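Local coordinates for hypothetical protein Cgl3021 (Corynebacterium glutamicum, PDB 2NSF) that catalyses the mycothiol-dependent cis-trans isomerisation of maleylpyruvate, probably giving fumarylpyruvate, and carries a bound zinc ion, at residues S41-Q46 / V170-V175; C81-W86 / H142-A147; I185-A190 / G230-I235; Q195-Q200 / Y217-G222; G205-D210 / Q223-V228. All blocks are in the same frame, centred on the assembly; numbering follows the deposited sequence.

Contact 1 of 5, residues S41-Q46 / V170-V175; sequences SHYSRQ and VDLGAV
Leu172 drives one methyl, CD1, over a face of the Tyr43 ring, and this is the tight end of the contact. CD1 comes to 3.5 Å from Tyr43 CE1, and the two side chains cross at about a right angle. Tyr43 reaches the spot because its CG is anti to the backbone N (chi1 172°), which swings the phenol out of helix 29-49 toward the chain leaving helix 156-171. The same methyl also rests on the aliphatic start of Gln46, with Leu172 CD1 3.7 Å from Gln46 CB, so it touches two side chains about one helical turn apart. All three residues are buried, and Leu69 of helix 66-89 also packs on Leu172.

Past Gly173, whose positive phi (76°) turns the chain out of its helical course, the contact reaches its solvent side and fewer of its groups are buried. Ala174, partly exposed, has CB 4.2 Å from Gln46 CB, and Val175, an exposed residue, lays CG2 across the Gln46 side chain, 4.0 Å from Gln46 CD. Gly173 N still bonds to Val170 O at 3.1 Å. The turn thus stays tied to the preceding helix while Ala174 and Val175 come back against Gln46.

Tyr43 also packs on His168, a zinc ligand, and Asp171 accepts a hydrogen bond from ND1 of that same histidine while also pairing with Arg242. Here the turn that follows helix 156-171 packs on helix 29-49 of a DinB-like four-helix bundle, next to the second shell of its His72-Glu164-His168 zinc site.

Contact 2 of 5, residues C81-W86 / H142-A147; sequences CNLMHW and HEVLTA. With SO4 (sulfate ion), chain B.
Leu83 and Val144 mark the closest backbone approach, 6.4 Å between their CA atoms, where helix 81-86 and strand 143-145 run roughly antiparallel at 147° with axes 8.7 Å apart. The indole of Trp86 does most of the covering. A chi1 of 176° swings its ring toward the strand, although its CB does not point there. Val144 sets its CA over the six-membered ring, 4.0 Å from the centroid and 10° off the normal, a CH-pi contact. Its CG1 lies over the same face, 3.9 Å from Trp86 CD2. Leu145 lies alongside the indole, its CB 4.0 Å from Trp86 CH2. His142 meets the pyrrole end obliquely, its ring held by a bond from ND1 to Glu143 O. Leu83 packs beside the indole, its CD2 4.1 Å from Val144 CB and 3.4 Å from Leu145 O.

Beyond the strand, Thr146 OG1 donates to sulfate O1 at 2.7 Å and takes the amide N-H of Arg150. Arg150 and Arg163 complete the grip on this ion, which probably came from the crystallisation liquor. The arrangement is a two-stranded beta hairpin, 143-145 with 151-153, packed along a long helix of the zinc-binding bundle.

Contact 3 of 5, residues I185-A190 / G230-I235; sequences ILRTLA and GSLAGI
Arg187 brings the one flat side-chain group of this contact, and it holds the guanidinium clear of Leu232, which it meets through its aliphatic stem instead. Neither face of the plane is used by 230-235; its N-H groups are taken elsewhere, NH1 by a salt bridge with Glu183 and NH2 by Thr22 O. The bend at chi3 (-54°) carries that polar end off, so what remains for Leu232 is Arg187 CG, 3.5 Å from Leu232 CD2, with the two side chains crossing at about a right angle.

Leu232 carries most of the contact. Its first torsion is trans (chi1 -174°), which points the isobutyl group at helix 183-199. There CD2 presses on Leu186 CB at 3.4 Å, tighter than usual carbon-carbon contact, while CD1 approaches Ala190 CB at 4.3 Å. Leu186 answers in the other direction, its CD1 lying 3.9 Å from Ala233 CA. Just ahead of this, Ser231 is the N-cap of helix 232-239: its OG accepts from Gly234 N at 3.3 Å, fixing the first turn that displays Leu232.

No hydrogen bond crosses between the two segments. Tyr217 of strand 215-218 fits against Ala190 and Ile235, Val236 of helix 232-239 adds to the packing on Leu186, and Trp166 and Trp159 of helix 156-171 touch further residues of helix 183-199.

Contact 4 of 5, residues Q195-Q200 / Y217-G222; sequences QKWTSQ and YPAAPG
Trp197 turns its six-membered ring edge-on to the methyl of Ala219, CE3 lying 4.1 Å from Ala219 CB near the ring plane. This is a helix-on-sheet contact of the alpha/beta C-terminal part of the protein: the last turn of helix 183-199 meets the chain as it runs off strand 215-218, the second strand of a beta hairpin with 206-210.

Trp197 starts off toward 217-222, its CG on the backbone N side of CB and away from the carbonyl carbon (chi1 -66°), and the indole packs on Leu206 of the neighbouring strand, whose CD2 is 4.0 Å from Trp197 CZ3. NE1 makes a weak hydrogen bond to Arg259 O, and Pro257 and Pro258 also pack on the indole, so the C-terminal tail joins in holding it.

Thr198, one residue on, works quite differently. It meets backbone rather than a methyl: OG1 is set against the Ala219 peptide, 3.2 Å from Ala219 C and 3.3 Å from Ala219 CA. The hydroxyl makes no bond to Ala219 O, where the angle is poor; its partner is Thr194 O, one turn back in its own helix. That fits the close approach of the main chains, since Thr198 CA and Ala220 CA are just 4.4 Å apart. Ala219 and Ala220 are in turn held by backbone bonds to Leu206, Gly205 and Ala202.

In the last turn, Lys196 O accepts from two donors: the amide of Gln200, and the hydroxyl Ser199 OG at 2.6 Å, tilted 20° from the carbonyl plane.

Contact 5 of 5, residues G205-D210 / Q223-V228; sequences GLVLLD and QDEVVV
Val228 O takes the shortest bond between these strands, from Leu209 N at 2.8 Å, and the CA-H of Leu208 comes to the same oxygen, with Leu208 CA 3.3 Å away. The donor N-H is tilted from the carbonyl plane. Val207 uses both of its backbone groups in this direction: its N-H goes to Val226 O, and Val207 O receives Val228 N at 2.9 Å, approaching nearly along the C=O axis (164° at the oxygen). At the start of the pair, Val226 N bonds to Gly205 O. Gly205 has positive phi (76°) and turns a CA-H to Asp224 O, which stands 3.5 Å from Gly205 CA.

Strands 206-210 and 226-230 are thus parallel neighbours at the middle of a mixed four-stranded sheet, flanked by 215-218 beside the first and 247-249 beside the second; both outer pairings are antiparallel.

On the face that carries Leu206, Leu208 and Val228, Leu206 leans across to Val228, bringing CD1 to 3.7 Å from Val228 CG2, and Leu208 lies beside Val228, pointing the same way, with CD2 4.2 Å from Val228 CB. Tyr238 of helix 232-239 packs on both Leu208 and Val228. Val207 and Val227 point to the reverse face. There Val227 CG1, the methyl trans to the main-chain nitrogen (chi1 -176°), touches Leu209 CB at 3.7 Å, and Glu225 extends its chain past Gly205 O to a salt bridge between OE2 and Arg216 of strand 215-218.

From the N terminus, helix 29-49 supplies the first half of contact 1, which closes only when the chain leaves helix 156-171; contact 2 is nested inside that long loop, its centre about 27 Å from that of contact 1, and joins helix 66-89 to the hairpin strand 143-145. The helical, zinc-binding part is then complete, and helix 183-199 opens the second part. Contact 3 closes on helix 232-239 and encloses contacts 4 and 5. These two cross, their segments alternating along the chain, and both reach the same sheet. Tyr217 links contact 3 to contact 4, while Leu209 O probably bonds to Gly230 N, joining contact 5 to contact 3.

Contact 1 of 5, residues S41-Q46 / V170-V175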
# COMPACT_ATOMS: atom_id res chain seq x y z
N SER A 41 -7.50 7.14 8.71
CA SER A 41 -8.46 8.24 8.84
C SER A 41 -8.54 9.02 7.53
O SER A 41 -9.60 9.48 7.14
CB SER A 41 -8.07 9.17 9.98
OG SER A 41 -8.14 8.52 11.23
N HIS A 42 -7.39 9.15 6.86
CA HIS A 42 -7.30 9.85 5.58
C HIS A 42 -8.11 9.08 4.54
O HIS A 42 -8.90 9.66 3.79
CB HIS A 42 -5.82 9.93 5.16
CG HIS A 42 -5.59 10.49 3.80
ND1 HIS A 42 -5.94 11.78 3.45
CD2 HIS A 42 -5.02 9.95 2.70
CE1 HIS A 42 -5.58 12.01 2.20
NE2 HIS A 42 -5.02 10.92 1.72
N TYR A 43 -7.93 7.77 4.50
CA TYR A 43 -8.67 6.92 3.58
C TYR A 43 -10.18 7.02 3.89
O TYR A 43 -10.99 7.18 2.98
CB TYR A 43 -8.22 5.46 3.73
CG TYR A 43 -9.06 4.47 2.96
CD1 TYR A 43 -8.81 4.20 1.61
CD2 TYR A 43 -10.14 3.83 3.56
CE1 TYR A 43 -9.61 3.31 0.89
CE2 TYR A 43 -10.95 2.94 2.85
CZ TYR A 43 -10.68 2.69 1.52
OH TYR A 43 -11.47 1.82 0.82
N SER A 44 -10.53 6.93 5.17
CA SER A 44 -11.94 7.00 5.56
C SER A 44 -12.60 8.32 5.17
O SER A 44 -13.78 8.35 4.84
CB SER A 44 -12.08 6.75 7.07
OG SER A 44 -11.70 5.41 7.39
N ARG A 45 -11.85 9.41 5.22
CA ARG A 45 -12.41 10.70 4.81
C ARG A 45 -12.76 10.66 3.33
O ARG A 45 -13.77 11.22 2.90
CB ARG A 45 -11.42 11.85 5.08
CG ARG A 45 -11.41 12.33 6.52
CD ARG A 45 -10.64 13.64 6.67
NE ARG A 45 -9.21 13.47 6.46
CZ ARG A 45 -8.36 13.07 7.39
NH1 ARG A 45 -8.79 12.79 8.61
NH2 ARG A 45 -7.07 12.96 7.10
N GLN A 46 -11.93 9.99 2.53
CA GLN A 46 -12.19 9.88 1.10
C GLN A 46 -13.40 9.00 0.83
O GLN A 46 -14.19 9.28 -0.06
CB GLN A 46 -10.96 9.32 0.38
CG GLN A 46 -9.70 10.14 0.60
CD GLN A 46 -9.91 11.61 0.30
OE1 GLN A 46 -9.67 12.47 1.16
NE2 GLN A 46 -10.35 11.92 -0.91
N VAL A 170 -6.01 7.37 -2.60
CA VAL A 170 -5.96 8.05 -3.89
C VAL A 170 -6.82 7.32 -4.92
O VAL A 170 -7.54 7.95 -5.69
CB VAL A 170 -4.51 8.11 -4.44
CG1 VAL A 170 -4.48 8.92 -5.73
CG2 VAL A 170 -3.60 8.72 -3.41
N ASP A 171 -6.74 5.99 -4.91
CA ASP A 171 -7.49 5.16 -5.85
C ASP A 171 -9.01 5.33 -5.75
O ASP A 171 -9.73 5.03 -6.71
CB ASP A 171 -7.14 3.69 -5.66
CG ASP A 171 -5.67 3.40 -5.94
OD1 ASP A 171 -5.06 4.11 -6.77
OD2 ASP A 171 -5.13 2.44 -5.34
N LEU A 172 -9.50 5.79 -4.61
CA LEU A 172 -10.94 5.99 -4.43
C LEU A 172 -11.48 7.02 -5.42
O LEU A 172 -12.66 7.03 -5.72
CB LEU A 172 -11.25 6.42 -3.00
CG LEU A 172 -11.34 5.27 -1.99
CD1 LEU A 172 -11.52 5.82 -0.59
CD2 LEU A 172 -12.51 4.35 -2.38
N GLY A 173 -10.60 7.90 -5.90
CA GLY A 173 -11.04 8.89 -6.86
C GLY A 173 -11.83 10.06 -6.31
O GLY A 173 -12.72 10.59 -6.98
N ALA A 174 -11.52 10.45 -5.08
CA ALA A 174 -12.18 11.59 -4.45
C ALA A 174 -11.20 12.75 -4.59
O ALA A 174 -11.00 13.25 -5.70
CB ALA A 174 -12.47 11.30 -2.99
N VAL A 175 -10.57 13.17 -3.50
CA VAL A 175 -9.62 14.28 -3.58
C VAL A 175 -8.21 13.98 -3.07
O VAL A 175 -7.34 14.85 -3.10
CB VAL A 175 -10.14 15.53 -2.82
CG1 VAL A 175 -11.46 15.98 -3.40
CG2 VAL A 175 -10.26 15.24 -1.34

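Contact 2 of 5, residues C81-W86 / H142-A147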
# COMPACT_ATOMS: atom_id res chain seq x y z
N CYS A 81 -4.94 -8.92 10.51
CA CYS A 81 -5.35 -9.37 11.84
C CYS A 81 -4.84 -10.80 12.02
O CYS A 81 -4.40 -11.17 13.10
CB CYS A 81 -6.86 -9.36 11.99
SG CYS A 81 -7.56 -7.75 12.34
N ASN A 82 -4.92 -11.59 10.96
CA ASN A 82 -4.46 -12.97 11.03
C ASN A 82 -2.99 -13.03 11.41
O ASN A 82 -2.60 -13.83 12.27
CB ASN A 82 -4.67 -13.69 9.69
CG ASN A 82 -6.13 -13.98 9.41
OD1 ASN A 82 -6.94 -14.08 10.34
ND2 ASN A 82 -6.47 -14.15 8.14
N LEU A 83 -2.18 -12.18 10.79
CA LEU A 83 -0.75 -12.16 11.10
C LEU A 83 -0.51 -11.75 12.54
O LEU A 83 0.39 -12.26 13.20
CB LEU A 83 -0.00 -11.22 10.15
CG LEU A 83 -0.02 -11.58 8.66
CD1 LEU A 83 0.87 -10.61 7.89
CD2 LEU A 83 0.46 -13.01 8.47
N MET A 84 -1.32 -10.82 13.05
CA MET A 84 -1.15 -10.39 14.43
C MET A 84 -1.56 -11.50 15.40
O MET A 84 -0.99 -11.63 16.48
CB MET A 84 -1.95 -9.11 14.71
CG MET A 84 -1.45 -7.88 13.95
SD MET A 84 0.36 -7.72 13.92
CE MET A 84 0.75 -7.69 15.65
N HIS A 85 -2.55 -12.30 15.00
CA HIS A 85 -2.99 -13.41 15.85
C HIS A 85 -1.89 -14.46 15.88
O HIS A 85 -1.57 -15.02 16.92
CB HIS A 85 -4.29 -14.03 15.31
CG HIS A 85 -4.75 -15.23 16.08
ND1 HIS A 85 -4.39 -16.51 15.74
CD2 HIS A 85 -5.51 -15.33 17.19
CE1 HIS A 85 -4.91 -17.36 16.61
NE2 HIS A 85 -5.59 -16.67 17.51
N TRP A 86 -1.30 -14.70 14.71
CA TRP A 86 -0.20 -15.64 14.56
C TRP A 86 0.93 -15.18 15.48
O TRP A 86 1.52 -15.97 16.22
CB TRP A 86 0.25 -15.63 13.09
CG TRP A 86 1.45 -16.47 12.72
CD1 TRP A 86 2.30 -17.13 13.57
CD2 TRP A 86 1.94 -16.70 11.40
NE1 TRP A 86 3.30 -17.75 12.85
CE2 TRP A 86 3.10 -17.50 11.51
CE3 TRP A 86 1.52 -16.30 10.12
CZ2 TRP A 86 3.84 -17.91 10.40
CZ3 TRP A 86 2.25 -16.71 9.02
CH2 TRP A 86 3.40 -17.50 9.16
N HIS A 142 7.78 -11.21 16.36
CA HIS A 142 7.53 -12.59 15.95
C HIS A 142 7.52 -12.66 14.42
O HIS A 142 6.91 -11.82 13.76
CB HIS A 142 6.19 -13.05 16.52
CG HIS A 142 5.96 -14.53 16.39
ND1 HIS A 142 5.78 -15.16 15.18
CD2 HIS A 142 5.88 -15.50 17.33
CE1 HIS A 142 5.61 -16.45 15.38
NE2 HIS A 142 5.67 -16.69 16.67
N GLU A 143 8.20 -13.65 13.86
CA GLU A 143 8.26 -13.79 12.41
C GLU A 143 6.97 -14.34 11.81
O GLU A 143 6.42 -15.33 12.29
CB GLU A 143 9.42 -14.70 11.99
CG GLU A 143 10.79 -14.20 12.39
CD GLU A 143 11.89 -14.82 11.55
OE1 GLU A 143 11.77 -16.01 11.20
OE2 GLU A 143 12.87 -14.11 11.23
N VAL A 144 6.51 -13.69 10.75
CA VAL A 144 5.31 -14.10 10.05
C VAL A 144 5.60 -14.01 8.56
O VAL A 144 6.63 -13.48 8.14
CB VAL A 144 4.12 -13.18 10.41
CG1 VAL A 144 3.80 -13.31 11.90
CG2 VAL A 144 4.46 -11.73 10.07
N LEU A 145 4.68 -14.53 7.75
CA LEU A 145 4.87 -14.52 6.31
C LEU A 145 3.84 -13.63 5.63
O LEU A 145 2.65 -13.68 5.97
CB LEU A 145 4.76 -15.94 5.76
CG LEU A 145 5.40 -16.23 4.40
CD1 LEU A 145 6.91 -16.12 4.53
CD2 LEU A 145 5.02 -17.63 3.94
N THR A 146 4.28 -12.81 4.69
CA THR A 146 3.37 -11.94 3.95
C THR A 146 2.75 -12.78 2.84
O THR A 146 3.22 -13.89 2.57
CB THR A 146 4.09 -10.74 3.30
OG1 THR A 146 4.86 -11.19 2.19
CG2 THR A 146 5.00 -10.05 4.31
N ALA A 147 1.72 -12.25 2.20
CA ALA A 147 1.07 -12.97 1.11
C ALA A 147 2.02 -13.14 -0.06
O ALA A 147 1.85 -14.04 -0.88
CB ALA A 147 -0.19 -12.23 0.67
S SO4 B . 4.86 -7.68 0.66
O1 SO4 B . 5.55 -8.95 0.94
O2 SO4 B . 3.49 -7.73 1.17
O3 SO4 B . 4.84 -7.47 -0.80
O4 SO4 B . 5.58 -6.57 1.31

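Contact 3 of 5, residues I185-A190 / G230-I235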
# COMPACT_ATOMS: atom_id res chain seq x y z
N ILE A 185 6.79 7.94 4.34
CA ILE A 185 6.12 6.83 3.68
C ILE A 185 6.46 6.82 2.19
O ILE A 185 6.71 5.76 1.62
CB ILE A 185 4.59 6.91 3.88
CG1 ILE A 185 4.26 6.55 5.33
CG2 ILE A 185 3.87 5.96 2.91
CD1 ILE A 185 2.81 6.73 5.71
N LEU A 186 6.51 7.99 1.57
CA LEU A 186 6.85 8.07 0.15
C LEU A 186 8.29 7.60 -0.09
O LEU A 186 8.56 6.87 -1.05
CB LEU A 186 6.71 9.51 -0.36
CG LEU A 186 5.28 10.07 -0.49
CD1 LEU A 186 5.34 11.51 -0.98
CD2 LEU A 186 4.49 9.21 -1.48
N ARG A 187 9.21 8.01 0.78
CA ARG A 187 10.61 7.60 0.63
C ARG A 187 10.75 6.09 0.76
O ARG A 187 11.50 5.46 0.02
CB ARG A 187 11.50 8.27 1.68
CG ARG A 187 11.72 9.76 1.48
CD ARG A 187 12.89 10.26 2.33
NE ARG A 187 12.72 9.92 3.74
CZ ARG A 187 12.21 10.73 4.66
NH1 ARG A 187 11.81 11.95 4.33
NH2 ARG A 187 12.08 10.31 5.91
N THR A 188 10.01 5.51 1.71
CA THR A 188 10.07 4.07 1.91
C THR A 188 9.47 3.34 0.71
O THR A 188 9.96 2.28 0.32
CB THR A 188 9.34 3.67 3.21
OG1 THR A 188 9.90 4.41 4.31
CG2 THR A 188 9.53 2.17 3.49
N LEU A 189 8.41 3.90 0.13
CA LEU A 189 7.79 3.29 -1.04
C LEU A 189 8.71 3.34 -2.26
O LEU A 189 8.81 2.37 -3.02
CB LEU A 189 6.48 4.01 -1.40
CG LEU A 189 5.23 3.72 -0.56
CD1 LEU A 189 4.10 4.66 -0.99
CD2 LEU A 189 4.83 2.26 -0.73
N ALA A 190 9.38 4.47 -2.46
CA ALA A 190 10.28 4.59 -3.60
C ALA A 190 11.37 3.53 -3.52
O ALA A 190 11.70 2.89 -4.53
CB ALA A 190 10.91 5.98 -3.62
N GLY A 230 11.39 13.77 -10.87
CA GLY A 230 10.32 14.65 -10.44
C GLY A 230 10.40 14.78 -8.94
O GLY A 230 11.44 14.48 -8.35
N SER A 231 9.33 15.25 -8.30
CA SER A 231 9.33 15.36 -6.85
C SER A 231 9.11 13.94 -6.35
O SER A 231 8.79 13.04 -7.14
CB SER A 231 8.18 16.25 -6.37
OG SER A 231 6.93 15.66 -6.69
N LEU A 232 9.27 13.72 -5.05
CA LEU A 232 9.09 12.39 -4.50
C LEU A 232 7.68 11.86 -4.76
O LEU A 232 7.50 10.71 -5.15
CB LEU A 232 9.38 12.40 -2.99
CG LEU A 232 9.38 11.07 -2.25
CD1 LEU A 232 10.47 10.15 -2.80
CD2 LEU A 232 9.59 11.33 -0.77
N ALA A 233 6.67 12.71 -4.57
CA ALA A 233 5.30 12.28 -4.82
C ALA A 233 5.14 11.89 -6.28
O ALA A 233 4.46 10.92 -6.61
CB ALA A 233 4.32 13.40 -4.47
N GLY A 234 5.80 12.64 -7.16
CA GLY A 234 5.73 12.35 -8.58
C GLY A 234 6.33 11.02 -8.98
O GLY A 234 5.73 10.27 -9.76
N ILE A 235 7.51 10.69 -8.47
CA ILE A 235 8.12 9.42 -8.85
C ILE A 235 7.43 8.24 -8.20
O ILE A 235 7.41 7.16 -8.77
CB ILE A 235 9.65 9.37 -8.57
CG1 ILE A 235 9.95 9.50 -7.07
CG2 ILE A 235 10.35 10.47 -9.36
CD1 ILE A 235 11.41 9.23 -6.72

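Contact 4 of 5, residues Q195-Q200 / Y217-G222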
# COMPACT_ATOMS: atom_id res chain seq x y z
N GLN A 195 13.39 -1.72 -5.05
CA GLN A 195 14.10 -2.88 -4.52
C GLN A 195 13.40 -4.12 -5.05
O GLN A 195 14.05 -5.10 -5.43
CB GLN A 195 14.06 -2.88 -2.99
CG GLN A 195 15.07 -1.94 -2.34
CD GLN A 195 14.79 -1.71 -0.88
OE1 GLN A 195 13.77 -2.17 -0.36
NE2 GLN A 195 15.69 -1.00 -0.20
N LYS A 196 12.07 -4.09 -5.08
CA LYS A 196 11.31 -5.22 -5.59
C LYS A 196 11.67 -5.45 -7.06
O LYS A 196 11.96 -6.58 -7.45
CB LYS A 196 9.80 -4.99 -5.44
CG LYS A 196 8.98 -6.24 -5.74
CD LYS A 196 7.50 -6.06 -5.42
CE LYS A 196 6.76 -7.38 -5.56
NZ LYS A 196 5.32 -7.27 -5.19
N TRP A 197 11.65 -4.39 -7.86
CA TRP A 197 12.00 -4.52 -9.28
C TRP A 197 13.40 -5.10 -9.43
O TRP A 197 13.64 -5.99 -10.25
CB TRP A 197 11.97 -3.17 -9.99
CG TRP A 197 10.62 -2.53 -10.09
CD1 TRP A 197 9.40 -3.13 -9.91
CD2 TRP A 197 10.35 -1.16 -10.43
NE1 TRP A 197 8.39 -2.22 -10.12
CE2 TRP A 197 8.94 -1.01 -10.44
CE3 TRP A 197 11.16 -0.06 -10.73
CZ2 TRP A 197 8.33 0.22 -10.74
CZ3 TRP A 197 10.54 1.16 -11.03
CH2 TRP A 197 9.14 1.28 -11.03
N THR A 198 14.34 -4.59 -8.64
CA THR A 198 15.71 -5.07 -8.69
C THR A 198 15.78 -6.57 -8.42
O THR A 198 16.44 -7.31 -9.15
CB THR A 198 16.60 -4.36 -7.66
OG1 THR A 198 16.65 -2.96 -7.95
CG2 THR A 198 18.01 -4.93 -7.69
N SER A 199 15.09 -7.00 -7.38
CA SER A 199 15.10 -8.42 -7.02
C SER A 199 14.55 -9.28 -8.15
O SER A 199 14.95 -10.44 -8.29
CB SER A 199 14.28 -8.66 -5.75
OG SER A 199 12.89 -8.50 -5.97
N GLN A 200 13.66 -8.72 -8.96
CA GLN A 200 13.05 -9.47 -10.07
C GLN A 200 13.80 -9.26 -11.38
O GLN A 200 13.43 -9.81 -12.42
CB GLN A 200 11.59 -9.04 -10.26
CG GLN A 200 10.77 -8.90 -8.98
CD GLN A 200 9.47 -8.12 -9.19
OE1 GLN A 200 9.48 -7.04 -9.78
NE2 GLN A 200 8.36 -8.66 -8.70
N TYR A 217 16.88 6.17 -7.14
CA TYR A 217 16.27 4.90 -6.77
C TYR A 217 16.41 4.02 -8.00
O TYR A 217 15.52 3.94 -8.84
CB TYR A 217 14.79 5.11 -6.43
CG TYR A 217 14.57 5.93 -5.17
CD1 TYR A 217 14.59 5.33 -3.92
CD2 TYR A 217 14.37 7.31 -5.24
CE1 TYR A 217 14.41 6.08 -2.76
CE2 TYR A 217 14.18 8.07 -4.08
CZ TYR A 217 14.21 7.44 -2.85
OH TYR A 217 14.02 8.17 -1.69
N PRO A 218 17.57 3.35 -8.13
CA PRO A 218 17.81 2.47 -9.28
C PRO A 218 17.10 1.13 -9.19
O PRO A 218 16.76 0.67 -8.10
CB PRO A 218 19.33 2.31 -9.27
CG PRO A 218 19.63 2.29 -7.80
CD PRO A 218 18.76 3.41 -7.26
N ALA A 219 16.90 0.51 -10.34
CA ALA A 219 16.27 -0.80 -10.42
C ALA A 219 17.36 -1.77 -10.85
O ALA A 219 18.50 -1.68 -10.40
CB ALA A 219 15.14 -0.77 -11.44
N ALA A 220 17.03 -2.71 -11.73
CA ALA A 220 18.03 -3.67 -12.19
C ALA A 220 19.03 -2.95 -13.11
O ALA A 220 18.65 -2.06 -13.85
CB ALA A 220 17.35 -4.81 -12.94
N PRO A 221 20.31 -3.34 -13.05
CA PRO A 221 21.31 -2.68 -13.91
C PRO A 221 21.09 -2.93 -15.40
O PRO A 221 20.63 -4.00 -15.79
CB PRO A 221 22.63 -3.24 -13.39
CG PRO A 221 22.27 -4.62 -12.94
CD PRO A 221 20.93 -4.40 -12.24
N GLY A 222 21.42 -1.94 -16.21
CA GLY A 222 21.26 -2.06 -17.65
C GLY A 222 22.30 -1.21 -18.36
O GLY A 222 22.99 -0.43 -17.71

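Contact 5 of 5, residues G205-D210 / Q223-V228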
# COMPACT_ATOMS: atom_id res chain seq x y z
N GLY A 205 18.28 -0.52 -16.39
CA GLY A 205 18.68 0.83 -16.76
C GLY A 205 17.76 1.93 -16.27
O GLY A 205 18.11 3.11 -16.37
N LEU A 206 16.60 1.57 -15.74
CA LEU A 206 15.64 2.56 -15.25
C LEU A 206 15.99 3.04 -13.85
O LEU A 206 16.16 2.24 -12.93
CB LEU A 206 14.22 1.98 -15.25
CG LEU A 206 13.11 2.91 -14.76
CD1 LEU A 206 13.00 4.12 -15.69
CD2 LEU A 206 11.79 2.16 -14.71
N VAL A 207 16.09 4.36 -13.69
CA VAL A 207 16.42 4.96 -12.40
C VAL A 207 15.46 6.10 -12.10
O VAL A 207 15.25 6.98 -12.93
CB VAL A 207 17.86 5.54 -12.40
CG1 VAL A 207 18.17 6.17 -11.04
CG2 VAL A 207 18.86 4.43 -12.71
N LEU A 208 14.87 6.08 -10.90
CA LEU A 208 13.96 7.15 -10.50
C LEU A 208 14.79 8.19 -9.77
O LEU A 208 15.67 7.85 -8.98
CB LEU A 208 12.89 6.62 -9.55
CG LEU A 208 12.07 5.41 -9.99
CD1 LEU A 208 11.00 5.16 -8.94
CD2 LEU A 208 11.46 5.63 -11.37
N LEU A 209 14.51 9.46 -10.03
CA LEU A 209 15.26 10.52 -9.37
C LEU A 209 14.35 11.49 -8.63
O LEU A 209 13.47 12.09 -9.23
CB LEU A 209 16.09 11.31 -10.39
CG LEU A 209 16.77 12.58 -9.88
CD1 LEU A 209 17.83 12.22 -8.84
CD2 LEU A 209 17.40 13.34 -11.04
N ASP A 210 14.56 11.59 -7.33
CA ASP A 210 13.83 12.55 -6.50
C ASP A 210 14.74 13.75 -6.75
O ASP A 210 15.78 13.89 -6.11
CB ASP A 210 13.89 12.15 -5.03
CG ASP A 210 13.32 13.22 -4.11
OD1 ASP A 210 13.14 14.37 -4.56
OD2 ASP A 210 13.08 12.92 -2.93
N GLN A 223 22.40 -1.35 -19.67
CA GLN A 223 23.39 -0.59 -20.43
C GLN A 223 22.90 0.79 -20.82
O GLN A 223 23.69 1.72 -20.98
CB GLN A 223 23.78 -1.34 -21.69
CG GLN A 223 22.62 -1.84 -22.52
CD GLN A 223 22.61 -3.34 -22.60
OE1 GLN A 223 23.56 -4.00 -22.18
NE2 GLN A 223 21.54 -3.91 -23.16
N ASP A 224 21.60 0.92 -20.97
CA ASP A 224 21.04 2.20 -21.35
C ASP A 224 20.26 2.78 -20.20
O ASP A 224 19.18 2.32 -19.86
CB ASP A 224 20.17 2.03 -22.59
CG ASP A 224 20.95 1.47 -23.76
OD1 ASP A 224 22.12 1.89 -23.93
OD2 ASP A 224 20.42 0.62 -24.49
N GLU A 225 20.85 3.80 -19.58
CA GLU A 225 20.22 4.45 -18.46
C GLU A 225 19.10 5.39 -18.89
O GLU A 225 19.26 6.16 -19.84
CB GLU A 225 21.25 5.24 -17.65
CG GLU A 225 20.65 5.91 -16.43
CD GLU A 225 21.58 6.92 -15.80
OE1 GLU A 225 21.90 7.94 -16.45
OE2 GLU A 225 22.00 6.70 -14.65
N VAL A 226 17.98 5.30 -18.20
CA VAL A 226 16.84 6.17 -18.45
C VAL A 226 16.45 6.70 -17.08
O VAL A 226 16.07 5.93 -16.20
CB VAL A 226 15.65 5.40 -19.06
CG1 VAL A 226 14.46 6.35 -19.23
CG2 VAL A 226 16.05 4.82 -20.40
N VAL A 227 16.59 8.00 -16.89
CA VAL A 227 16.27 8.62 -15.62
C VAL A 227 14.90 9.29 -15.66
O VAL A 227 14.67 10.20 -16.47
CB VAL A 227 17.32 9.68 -15.23
CG1 VAL A 227 17.03 10.24 -13.85
CG2 VAL A 227 18.71 9.06 -15.27
N VAL A 228 14.00 8.83 -14.79
CA VAL A 228 12.67 9.40 -14.69
C VAL A 228 12.71 10.23 -13.42
O VAL A 228 12.86 9.69 -12.32
CB VAL A 228 11.59 8.30 -14.57
CG1 VAL A 228 10.23 8.92 -14.30
CG2 VAL A 228 11.55 7.50 -15.86